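Local coordinates for Alpha/beta hydrolase fold protein (Nakamurella multipartita, PDB 4Y7D) that probably acts as a hydrolase of the alpha/beta hydrolase fold, although its substrate and the reaction it carries out are not established, at residues T20-V25 and Q85-A90; P69-T74 and A218-D223. One frame throughout, in Å; residues are numbered along the deposited sequence.

Both contacts belong to an alpha/beta hydrolase fold and lie on the same side of the chain's centre, their own centres about 14 Å apart. Their segments alternate along the chain: 20-25, 69-74, 85-90, then 218-223. Contact 1 packs the hairpin of strands 16-20 and 23-31, at one margin of the mixed sheet, on helix 82-95. Contact 2 joins the loop between strand 62-66 and that same helix to helix 217-227, far later in sequence. They meet directly where L88 CD2 lies 3.7 Å from P69 CG, and V25 also packs on T74. The sheet margin, helix 82-95 and the late helix thus form one continuous packed region.

Contact 1 (T20-V25 and Q85-A90)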
# COMPACT_ATOMS: atom_id res chain seq x y z
N THR A 20 -18.07 13.14 1.70
CA THR A 20 -17.72 13.68 0.38
C THR A 20 -18.93 13.60 -0.55
O THR A 20 -19.90 12.90 -0.30
CB THR A 20 -16.53 12.96 -0.29
OG1 THR A 20 -16.99 11.79 -1.01
CG2 THR A 20 -15.46 12.56 0.72
N ALA A 21 -18.80 14.24 -1.70
CA ALA A 21 -19.86 14.23 -2.69
C ALA A 21 -20.04 12.82 -3.25
O ALA A 21 -21.11 12.53 -3.78
CB ALA A 21 -19.57 15.22 -3.82
N ARG A 22 -18.99 11.99 -3.14
CA ARG A 22 -19.06 10.58 -3.61
C ARG A 22 -19.43 9.58 -2.51
O ARG A 22 -19.53 8.36 -2.79
CB ARG A 22 -17.76 10.20 -4.26
CG ARG A 22 -17.41 11.01 -5.52
CD ARG A 22 -18.29 10.66 -6.72
NE ARG A 22 -18.18 9.23 -7.04
CZ ARG A 22 -18.70 8.69 -8.14
NH1 ARG A 22 -19.38 9.45 -9.01
NH2 ARG A 22 -18.54 7.37 -8.38
N GLY A 23 -19.66 10.06 -1.29
CA GLY A 23 -20.02 9.23 -0.13
C GLY A 23 -19.06 9.44 1.02
O GLY A 23 -18.09 10.18 0.93
N GLU A 24 -19.33 8.73 2.11
CA GLU A 24 -18.47 8.82 3.28
C GLU A 24 -17.18 8.03 3.08
O GLU A 24 -17.17 6.98 2.44
CB GLU A 24 -19.24 8.34 4.52
CG GLU A 24 -20.28 9.37 4.97
CD GLU A 24 -21.19 8.90 6.10
OE1 GLU A 24 -20.94 7.84 6.71
OE2 GLU A 24 -22.18 9.62 6.37
N VAL A 25 -16.09 8.57 3.61
CA VAL A 25 -14.80 7.86 3.59
C VAL A 25 -14.11 8.11 4.91
O VAL A 25 -14.07 9.27 5.39
CB VAL A 25 -13.88 8.22 2.37
CG1 VAL A 25 -13.43 9.67 2.40
CG2 VAL A 25 -12.65 7.33 2.27
N GLN A 85 -13.02 4.55 -6.88
CA GLN A 85 -12.18 4.87 -5.74
C GLN A 85 -11.33 6.11 -6.01
O GLN A 85 -11.22 6.95 -5.12
CB GLN A 85 -11.38 3.64 -5.30
CG GLN A 85 -12.33 2.57 -4.80
CD GLN A 85 -11.70 1.34 -4.18
OE1 GLN A 85 -10.48 1.26 -4.00
NE2 GLN A 85 -12.57 0.38 -3.77
N ALA A 86 -10.77 6.24 -7.21
CA ALA A 86 -10.08 7.48 -7.60
C ALA A 86 -11.03 8.70 -7.48
O ALA A 86 -10.63 9.77 -6.97
CB ALA A 86 -9.58 7.39 -9.01
N GLU A 87 -12.26 8.54 -7.94
CA GLU A 87 -13.27 9.60 -7.86
C GLU A 87 -13.53 9.98 -6.42
O GLU A 87 -13.66 11.17 -6.10
CB GLU A 87 -14.56 9.23 -8.56
CG GLU A 87 -15.41 10.44 -8.95
CD GLU A 87 -14.73 11.36 -9.98
OE1 GLU A 87 -13.99 10.88 -10.86
OE2 GLU A 87 -15.00 12.57 -9.95
N LEU A 88 -13.53 8.99 -5.54
CA LEU A 88 -13.69 9.24 -4.11
C LEU A 88 -12.54 10.00 -3.55
O LEU A 88 -12.74 10.91 -2.78
CB LEU A 88 -13.84 7.91 -3.35
CG LEU A 88 -14.09 7.96 -1.85
CD1 LEU A 88 -15.38 8.65 -1.49
CD2 LEU A 88 -14.08 6.57 -1.24
N TYR A 89 -11.32 9.66 -3.95
CA TYR A 89 -10.16 10.38 -3.43
C TYR A 89 -10.19 11.85 -3.83
O TYR A 89 -9.86 12.76 -3.05
CB TYR A 89 -8.81 9.78 -3.94
CG TYR A 89 -8.62 8.29 -3.70
CD1 TYR A 89 -9.26 7.66 -2.62
CD2 TYR A 89 -7.80 7.55 -4.53
CE1 TYR A 89 -9.08 6.30 -2.39
CE2 TYR A 89 -7.65 6.17 -4.33
CZ TYR A 89 -8.28 5.57 -3.27
OH TYR A 89 -8.19 4.23 -3.08
N ALA A 90 -10.57 12.11 -5.07
CA ALA A 90 -10.66 13.53 -5.55
C ALA A 90 -11.76 14.24 -4.78
O ALA A 90 -11.62 15.41 -4.43
CB ALA A 90 -10.94 13.56 -7.06
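The first beta-hairpin of this alpha/beta hydrolase fold, between strands 16-20 and 23-31, turns over helix 82-95, and L88 of that helix packs against the hairpin side chains T20, R22 and V25. No hydrogen bond crosses; the contact is made mainly by side chains. L88 CG stands anti to the backbone N (chi1 -177°), which brings CD1 and CD2 against the hairpin. CD1 meets T20 OG1 at 3.6 Å and R22 CB at 4.0 Å, while CD2 packs on V25 CG2 at 3.9 Å. The hairpin end is a type I turn from T20 to G23, with T20 also forming an ST turn: its OG1 accepts from R22 N at 2.9 Å and donates to G23 O at 2.8 Å. That second bond lies in the carbonyl plane on a lone pair, and G23 O receives T20 N as well, so two donors grip it. A valine in place of T20 would probably leave R22 N without its side-chain acceptor and G23 O without one of its two donors. G23 adopts backbone angles at which a side chain would collide with the preceding carbonyl. Farther out, the bent chain of R22 folds over E87, crossing it obliquely. Their charged ends do not meet: R22 NE and E87 OE2 are 5.5 Å apart, and the E87 carboxylate instead makes a salt bridge with R119 and a hydrogen bond with H120. Across the contact the guanidinium is met by methylene, E87 CG lying over one face, off toward its rim, 3.6 Å from R22 NE.

Contact 2 (P69-T74 and A218-D223); sequences PGYFGT and AGFDND
A218 opens the turn of helix 217-227 that packs against the loop following strand 62-66 in this alpha/beta hydrolase fold; its CB rests 3.6 Å from G70 O. That carbonyl also takes a weak hydrogen bond from G219 N, bent to 129°. The closest pair of CA atoms is G70 and G219, 3.6 Å apart, and neither residue could carry a CB here: one on G70 would run into G219 CA, and one on G219 into the ring of Y71. Without a side chain, G219 CA sits over one face of that ring as a CH-pi contact, 3.8 Å from the centroid. F220 comes next, its backbone beside the phenol end, with CA 3.2 Å from Y71 OH; its ring leads away to stack on H212 and meet F139 edge-to-face. N222 gives its ND2 to a water that is also hydrogen-bonded to P69 O and D223 OD1, tying helix to loop; the same ND2 reaches V80 O. D223 closes the segment. Its OD2 is shared with R68, in a salt bridge, and with S42. Y71 CG is anti to its carbonyl carbon (chi1 -66°), which lays the ring across G219 and takes the hydroxyl to D223. Coming from the opposing direction, Y71 donates OH to D223 OD2 at 2.7 Å, arriving 47° out of the carboxylate plane while OD2 lies at the edge of the tyrosine ring.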
# COMPACT_ATOMS: atom_id res chain seq x y z
N PRO A 69 -12.91 1.75 0.26
CA PRO A 69 -14.25 1.16 0.36
C PRO A 69 -14.25 -0.33 0.63
O PRO A 69 -13.53 -1.08 -0.07
CB PRO A 69 -14.86 1.50 -0.98
CG PRO A 69 -14.27 2.87 -1.28
CD PRO A 69 -12.83 2.72 -0.87
N GLY A 70 -15.06 -0.73 1.62
CA GLY A 70 -15.17 -2.10 2.04
C GLY A 70 -14.25 -2.48 3.17
O GLY A 70 -14.34 -3.61 3.67
N TYR A 71 -13.35 -1.57 3.58
CA TYR A 71 -12.49 -1.79 4.67
C TYR A 71 -12.86 -0.90 5.85
O TYR A 71 -13.06 0.33 5.73
CB TYR A 71 -11.06 -1.47 4.28
CG TYR A 71 -10.53 -2.42 3.24
CD1 TYR A 71 -10.06 -3.68 3.61
CD2 TYR A 71 -10.49 -2.09 1.86
CE1 TYR A 71 -9.53 -4.53 2.68
CE2 TYR A 71 -9.97 -2.97 0.91
CZ TYR A 71 -9.46 -4.17 1.33
OH TYR A 71 -8.90 -5.05 0.44
N PHE A 72 -12.94 -1.54 7.01
CA PHE A 72 -13.35 -0.88 8.24
C PHE A 72 -14.58 -0.01 8.01
O PHE A 72 -15.58 -0.53 7.57
CB PHE A 72 -12.18 -0.11 8.86
CG PHE A 72 -11.06 -0.99 9.39
CD1 PHE A 72 -11.35 -2.20 10.02
CD2 PHE A 72 -9.73 -0.57 9.33
CE1 PHE A 72 -10.32 -3.01 10.50
CE2 PHE A 72 -8.71 -1.35 9.86
CZ PHE A 72 -9.01 -2.57 10.45
N GLY A 73 -14.50 1.31 8.30
CA GLY A 73 -15.72 2.11 8.24
C GLY A 73 -16.13 2.71 6.91
O GLY A 73 -17.20 3.35 6.84
N THR A 74 -15.32 2.55 5.87
CA THR A 74 -15.67 3.14 4.58
C THR A 74 -16.62 2.20 3.86
O THR A 74 -16.23 1.09 3.54
CB THR A 74 -14.47 3.47 3.72
OG1 THR A 74 -13.57 4.34 4.44
CG2 THR A 74 -14.87 4.11 2.44
N ALA A 218 -15.23 -7.35 2.99
CA ALA A 218 -15.96 -6.75 1.86
C ALA A 218 -15.03 -6.14 0.85
O ALA A 218 -15.18 -6.33 -0.36
CB ALA A 218 -16.99 -5.73 2.34
N GLY A 219 -14.06 -5.39 1.37
CA GLY A 219 -13.14 -4.68 0.52
C GLY A 219 -12.15 -5.61 -0.16
O GLY A 219 -11.78 -5.40 -1.31
N PHE A 220 -11.76 -6.66 0.56
CA PHE A 220 -10.82 -7.63 0.00
C PHE A 220 -11.46 -8.39 -1.16
O PHE A 220 -10.89 -8.50 -2.23
CB PHE A 220 -10.34 -8.60 1.07
CG PHE A 220 -9.43 -9.67 0.52
CD1 PHE A 220 -8.16 -9.34 0.12
CD2 PHE A 220 -9.91 -10.96 0.30
CE1 PHE A 220 -7.32 -10.29 -0.45
CE2 PHE A 220 -9.07 -11.95 -0.25
CZ PHE A 220 -7.77 -11.61 -0.61
N ASP A 221 -12.67 -8.92 -0.94
CA ASP A 221 -13.41 -9.65 -1.99
C ASP A 221 -13.68 -8.73 -3.21
O ASP A 221 -13.51 -9.11 -4.36
CB ASP A 221 -14.75 -10.13 -1.43
CG ASP A 221 -14.59 -11.31 -0.49
OD1 ASP A 221 -13.50 -11.90 -0.44
OD2 ASP A 221 -15.58 -11.68 0.17
N ASN A 222 -14.03 -7.48 -2.92
CA ASN A 222 -14.23 -6.51 -3.98
C ASN A 222 -12.94 -6.27 -4.79
O ASN A 222 -12.94 -6.25 -6.03
CB ASN A 222 -14.70 -5.18 -3.40
CG ASN A 222 -14.94 -4.17 -4.49
OD1 ASN A 222 -15.74 -4.42 -5.37
ND2 ASN A 222 -14.25 -3.07 -4.48
N ASP A 223 -11.83 -6.11 -4.10
CA ASP A 223 -10.54 -5.87 -4.77
C ASP A 223 -10.18 -7.09 -5.65
O ASP A 223 -9.76 -6.97 -6.81
CB ASP A 223 -9.40 -5.65 -3.78
CG ASP A 223 -9.43 -4.33 -3.07
OD1 ASP A 223 -10.18 -3.40 -3.46
OD2 ASP A 223 -8.66 -4.22 -2.07
O HOH W 1 -12.42 -2.17 -2.32